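Local atomic coordinates of nitronate monooxygenase family protein (Pseudomonas aeruginosa, PDB entry 4QIT), a protein that uses bound FMN and molecular oxygen to carry out the oxidative denitrification of alkyl nitronates, with the toxin propionate 3-nitronate as its best substrate. Residues Ala206-Leu211 / Leu235-Ser240; Val180-Gly183 / Ser189-Val192. The protein carries 1 engineered substitution. All coordinates share one frame; numbering follows the deposited sequence.

In the fold
Both contacts belong to the TIM barrel of this flavoenzyme, with centres about 14 Å apart, and they follow one another along the chain: contact 2 closes at V192 before contact 1 opens at A206. Contact 2 lies at the end of strand 178-182, where Q182 bonds to FMN and S189 of the facing loop bonds to nitroethane. Contact 1 lies on the outer layer, between helix 204-212 and the turn that follows helix 228-236, about 20 Å from the centre of the chain. Helix 204-212 joins the two, since L207 CD2 packs 3.4 Å from Q182 O and L211 CD2 lies 3.7 Å from A181 CB. One helix thus backs the flavin-binding strand while contributing to the subunit interface.

Contact 1 of 2, residues Ala206-Leu211 / Leu235-Ser240; sequences ALVRLL and LELGAS
V208 of helix 204-212 supplies the apolar half of the contact through a single methyl. Its CG1, held anti to the backbone N (chi1 174°), reaches L237 CB at 3.8 Å and A239 CB at 3.9 Å, and the side chains of V208 and L237 cross at about a right angle. V208 and A239 also both pack on A221 of strand 219-222. Beside this cluster the aliphatic part of R209 runs past L237, bringing R209 CD within 4.1 Å of L237 CD2.

The polar half is one hydrogen bond, from R209 NH2 to L237 O at 3.0 Å. It is bent, with an N-H...O angle of 139°, and the donor sits above the carbonyl plane. A bend at chi2 (85°) turns the arginine chain toward this oxygen, while R209 NE makes a salt bridge to D227 of the second subunit, so the guanidinium joins L237 O of its own chain to D227 of the second subunit.

The accepting carbonyl belongs to a Schellman motif: G238 has positive phi, and G238 N bonds back to L235 O at 3.0 Å. Helix 204-212 thus packs over strand 219-222 against the turn leading into strand 241-244, where S240 pairs with V219 through the backbone, as in the alternating beta/alpha units of a TIM barrel.

Contact 2 of 2, residues Val180-Gly183 / Ser189-Val192; sequences VAQG and SRGV. Engineered in segment 189-192: S189 (natural residue His). With NIE (nitroethane), chain D; FMN (flavin mononucleotide), chain C.
The Q182 carboxamide meets residues 189-191 with both its polar atoms. Q182 NE2 donates to S189 O at 3.1 Å, nearly straight at 172°, with the acceptor in the amide plane; Q182 OE1 receives G191 N at 2.8 Å, the donor tilted from the carbonyl plane. These two bonds fix which way round the amide lies. The R190 guanidinium has G183 O at its edge, in plane, 3.6 Å from R190 NH1, and a water at the edge too. That water accepts from R190 NH2 and donates to Q182 O, while R190 NE forms a salt bridge with D199.

Q182 ends strand 178-182 of the TIM barrel, and with CG anti to the backbone N (chi1 -171°) and the chain extended beyond it, the amide reaches into the FMN site. There Q182 NE2 makes a second bond, to the ribityl O3' of FMN at 3.1 Å, so one nitrogen bridges cofactor and loop. S189 O also accepts from H139 NE2.

S189 is an engineered residue, histidine in the natural sequence. The backbone S189 N gives a straight bond (169°) to nitroethane O4 at 2.8 Å. V192 O, one residue past G191, accepts from R281 NH1.

Contact 1 of 2, residues Ala206-Leu211 / Leu235-Ser240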
loop_
_atom_site.group_PDB
_atom_site.type_symbol
_atom_site.label_atom_id
_atom_site.label_comp_id
_atom_site.label_asym_id
_atom_site.label_seq_id
_atom_site.Cartn_x
_atom_site.Cartn_y
_atom_site.Cartn_z
ATOM N N ALA A 206 1.328 2.986 7.225
ATOM C CA ALA A 206 0.516 2.402 8.296
ATOM C C ALA A 206 1.296 1.337 9.060
ATOM O O ALA A 206 1.292 1.325 10.302
ATOM C CB ALA A 206 -0.784 1.808 7.749
ATOM N N LEU A 207 1.971 0.440 8.343
ATOM C CA LEU A 207 2.638 -0.684 9.004
ATOM C C LEU A 207 3.721 -0.241 9.977
ATOM O O LEU A 207 3.789 -0.742 11.105
ATOM C CB LEU A 207 3.234 -1.659 7.987
ATOM C CG LEU A 207 3.851 -2.922 8.589
ATOM C CD1 LEU A 207 2.813 -3.792 9.305
ATOM C CD2 LEU A 207 4.554 -3.734 7.519
ATOM N N VAL A 208 4.572 0.688 9.556
ATOM C CA VAL A 208 5.650 1.157 10.423
ATOM C C VAL A 208 5.098 1.816 11.687
ATOM O O VAL A 208 5.574 1.546 12.794
ATOM C CB VAL A 208 6.588 2.122 9.677
ATOM C CG1 VAL A 208 7.630 2.713 10.624
ATOM C CG2 VAL A 208 7.289 1.380 8.560
ATOM N N ARG A 209 4.080 2.652 11.530
ATOM C CA ARG A 209 3.475 3.315 12.678
ATOM C C ARG A 209 2.846 2.307 13.634
ATOM O O ARG A 209 2.990 2.422 14.852
ATOM C CB ARG A 209 2.434 4.334 12.229
ATOM C CG ARG A 209 1.908 5.156 13.390
ATOM C CD ARG A 209 2.812 6.356 13.701
ATOM N NE ARG A 209 2.507 6.890 15.023
ATOM C CZ ARG A 209 3.206 6.617 16.118
ATOM N NH1 ARG A 209 2.835 7.144 17.278
ATOM N NH2 ARG A 209 4.285 5.832 16.060
ATOM N N LEU A 210 2.142 1.319 13.091
ATOM C CA LEU A 210 1.497 0.301 13.914
ATOM C C LEU A 210 2.514 -0.496 14.725
ATOM O O LEU A 210 2.328 -0.737 15.919
ATOM C CB LEU A 210 0.677 -0.653 13.040
ATOM C CG LEU A 210 -0.594 -0.069 12.410
ATOM C CD1 LEU A 210 -1.164 -0.982 11.326
ATOM C CD2 LEU A 210 -1.655 0.219 13.476
ATOM N N LEU A 211 3.593 -0.909 14.075
ATOM C CA LEU A 211 4.612 -1.689 14.753
ATOM C C LEU A 211 5.412 -0.849 15.759
ATOM O O LEU A 211 5.758 -1.344 16.825
ATOM C CB LEU A 211 5.526 -2.369 13.737
ATOM C CG LEU A 211 5.129 -3.775 13.264
ATOM C CD1 LEU A 211 3.623 -3.975 13.057
ATOM C CD2 LEU A 211 5.932 -4.227 12.049
ATOM N N LEU A 235 11.474 7.589 10.078
ATOM C CA LEU A 235 11.860 7.892 11.447
ATOM C C LEU A 235 10.761 8.649 12.200
ATOM O O LEU A 235 10.543 8.405 13.387
ATOM C CB LEU A 235 13.176 8.680 11.465
ATOM C CG LEU A 235 14.350 7.966 10.786
ATOM C CD1 LEU A 235 15.618 8.796 10.903
ATOM C CD2 LEU A 235 14.571 6.578 11.363
ATOM N N GLU A 236 10.071 9.574 11.540
ATOM C CA GLU A 236 8.944 10.242 12.177
ATOM C C GLU A 236 7.869 9.244 12.597
ATOM O O GLU A 236 7.202 9.426 13.623
ATOM C CB GLU A 236 8.345 11.317 11.262
ATOM C CG GLU A 236 9.220 12.571 11.126
ATOM C CD GLU A 236 9.313 13.381 12.409
ATOM O OE1 GLU A 236 8.539 13.114 13.350
ATOM O OE2 GLU A 236 10.155 14.304 12.468
ATOM N N LEU A 237 7.713 8.170 11.824
ATOM C CA LEU A 237 6.685 7.164 12.123
ATOM C C LEU A 237 7.075 6.272 13.300
ATOM O O LEU A 237 6.245 5.528 13.829
ATOM C CB LEU A 237 6.396 6.308 10.891
ATOM C CG LEU A 237 5.762 7.072 9.731
ATOM C CD1 LEU A 237 5.732 6.180 8.493
ATOM C CD2 LEU A 237 4.358 7.544 10.088
ATOM N N GLY A 238 8.341 6.348 13.698
ATOM C CA GLY A 238 8.843 5.580 14.818
ATOM C C GLY A 238 9.851 4.503 14.466
ATOM O O GLY A 238 10.250 3.744 15.337
ATOM N N ALA A 239 10.266 4.413 13.202
ATOM C CA ALA A 239 11.246 3.401 12.820
ATOM C C ALA A 239 12.599 3.705 13.451
ATOM O O ALA A 239 12.911 4.860 13.742
ATOM C CB ALA A 239 11.389 3.334 11.298
ATOM N N SER A 240 13.398 2.660 13.635
ATOM C CA SER A 240 14.764 2.809 14.128
ATOM C C SER A 240 15.791 2.785 13.007
ATOM O O SER A 240 16.957 3.118 13.231
ATOM C CB SER A 240 15.093 1.699 15.122
ATOM O OG SER A 240 14.230 1.764 16.245
#

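Contact 2 of 2, residues Val180-Gly183 / Ser189-Val192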
loop_
_atom_site.group_PDB
_atom_site.type_symbol
_atom_site.label_atom_id
_atom_site.label_comp_id
_atom_site.label_asym_id
_atom_site.label_seq_id
_atom_site.Cartn_x
_atom_site.Cartn_y
_atom_site.Cartn_z
ATOM N N VAL A 180 11.809 -6.255 10.528
ATOM C CA VAL A 180 11.822 -5.480 9.289
ATOM C C VAL A 180 10.386 -5.404 8.796
ATOM O O VAL A 180 9.805 -6.401 8.354
ATOM C CB VAL A 180 12.713 -6.117 8.224
ATOM C CG1 VAL A 180 12.676 -5.288 6.946
ATOM C CG2 VAL A 180 14.156 -6.257 8.734
ATOM N N ALA A 181 9.807 -4.219 8.905
ATOM C CA ALA A 181 8.416 -3.997 8.551
ATOM C C ALA A 181 8.329 -3.759 7.057
ATOM O O ALA A 181 8.677 -2.674 6.584
ATOM C CB ALA A 181 7.890 -2.803 9.300
ATOM N N GLN A 182 7.854 -4.757 6.320
ATOM C CA GLN A 182 7.767 -4.648 4.870
ATOM C C GLN A 182 6.382 -4.203 4.426
ATOM O O GLN A 182 5.406 -4.967 4.523
ATOM C CB GLN A 182 8.116 -5.977 4.208
ATOM C CG GLN A 182 8.248 -5.862 2.706
ATOM C CD GLN A 182 8.133 -7.207 1.998
ATOM O OE1 GLN A 182 7.149 -7.916 2.177
ATOM N NE2 GLN A 182 9.129 -7.550 1.177
ATOM N N GLY A 183 6.311 -2.985 3.902
ATOM C CA GLY A 183 5.063 -2.439 3.397
ATOM C C GLY A 183 4.759 -2.952 1.997
ATOM O O GLY A 183 5.633 -3.515 1.310
ATOM N N SER A 189 9.878 -10.336 -3.315
ATOM C CA SER A 189 8.888 -11.226 -2.705
ATOM C C SER A 189 8.260 -10.618 -1.451
ATOM O O SER A 189 8.953 -10.071 -0.581
ATOM C CB SER A 189 9.502 -12.589 -2.375
ATOM O OG SER A 189 9.938 -13.239 -3.562
ATOM N N ARG A 190 6.940 -10.726 -1.357
ATOM C CA ARG A 190 6.269 -10.302 -0.133
ATOM C C ARG A 190 6.602 -11.239 1.028
ATOM O O ARG A 190 6.620 -12.455 0.873
ATOM C CB ARG A 190 4.762 -10.190 -0.341
ATOM C CG ARG A 190 4.437 -8.984 -1.213
ATOM C CD ARG A 190 3.013 -8.501 -1.156
ATOM N NE ARG A 190 2.438 -8.363 0.188
ATOM C CZ ARG A 190 2.770 -7.460 1.110
ATOM N NH1 ARG A 190 3.744 -6.581 0.911
ATOM N NH2 ARG A 190 2.108 -7.443 2.257
ATOM N N GLY A 191 6.855 -10.662 2.199
ATOM C CA GLY A 191 7.273 -11.446 3.351
ATOM C C GLY A 191 6.149 -12.145 4.092
ATOM O O GLY A 191 6.346 -12.574 5.228
ATOM N N VAL A 192 4.976 -12.258 3.466
ATOM C CA VAL A 192 3.807 -12.886 4.086
ATOM C C VAL A 192 4.115 -14.312 4.546
ATOM O O VAL A 192 4.645 -15.117 3.773
ATOM C CB VAL A 192 2.622 -12.925 3.106
ATOM C CG1 VAL A 192 1.414 -13.613 3.767
ATOM C CG2 VAL A 192 2.254 -11.528 2.646
HETATM N N3 NIE D . 12.957 -11.564 -4.382
HETATM C C1 NIE D . 12.807 -13.415 -2.905
HETATM C C2 NIE D . 13.587 -12.789 -4.040
HETATM O O4 NIE D . 12.625 -10.794 -3.485
HETATM O O5 NIE D . 12.381 -11.446 -5.614
HETATM N N1 FMN C . 14.140 -9.760 0.653
HETATM C C2 FMN C . 14.665 -10.927 1.192
HETATM O O2 FMN C . 14.412 -11.211 2.356
HETATM N N3 FMN C . 15.487 -11.753 0.459
HETATM C C4 FMN C . 15.763 -11.421 -0.850
HETATM O O4 FMN C . 16.479 -12.133 -1.549
HETATM C C4A FMN C . 15.232 -10.266 -1.395
HETATM N N5 FMN C . 15.524 -9.969 -2.700
HETATM C C5A FMN C . 15.038 -8.822 -3.279
HETATM C C6 FMN C . 15.374 -8.557 -4.599
HETATM C C7 FMN C . 14.921 -7.411 -5.222
HETATM C C7M FMN C . 15.347 -7.184 -6.645
HETATM C C8 FMN C . 14.098 -6.527 -4.525
HETATM C C8M FMN C . 13.582 -5.287 -5.197
HETATM C C9 FMN C . 13.757 -6.802 -3.195
HETATM C C9A FMN C . 14.230 -7.954 -2.557
HETATM N N10 FMN C . 13.916 -8.254 -1.230
HETATM C C10 FMN C . 14.416 -9.419 -0.654
HETATM C "C1'" FMN C . 13.014 -7.343 -0.437
HETATM C "C2'" FMN C . 13.772 -6.316 0.387
HETATM O "O2'" FMN C . 14.330 -6.942 1.513
HETATM C "C3'" FMN C . 12.843 -5.215 0.879
HETATM O "O3'" FMN C . 11.648 -5.732 1.424
HETATM C "C4'" FMN C . 12.474 -4.359 -0.312
HETATM O "O4'" FMN C . 13.586 -4.255 -1.183
HETATM C "C5'" FMN C . 12.112 -2.969 0.183
HETATM O "O5'" FMN C . 11.422 -2.386 -0.880
HETATM P P FMN C . 12.100 -1.292 -1.815
HETATM O O1P FMN C . 13.244 -0.643 -1.082
HETATM O O2P FMN C . 11.017 -0.334 -2.205
HETATM O O3P FMN C . 12.618 -2.056 -2.988
HETATM O O HOH W 1 2.936 -5.122 3.665
#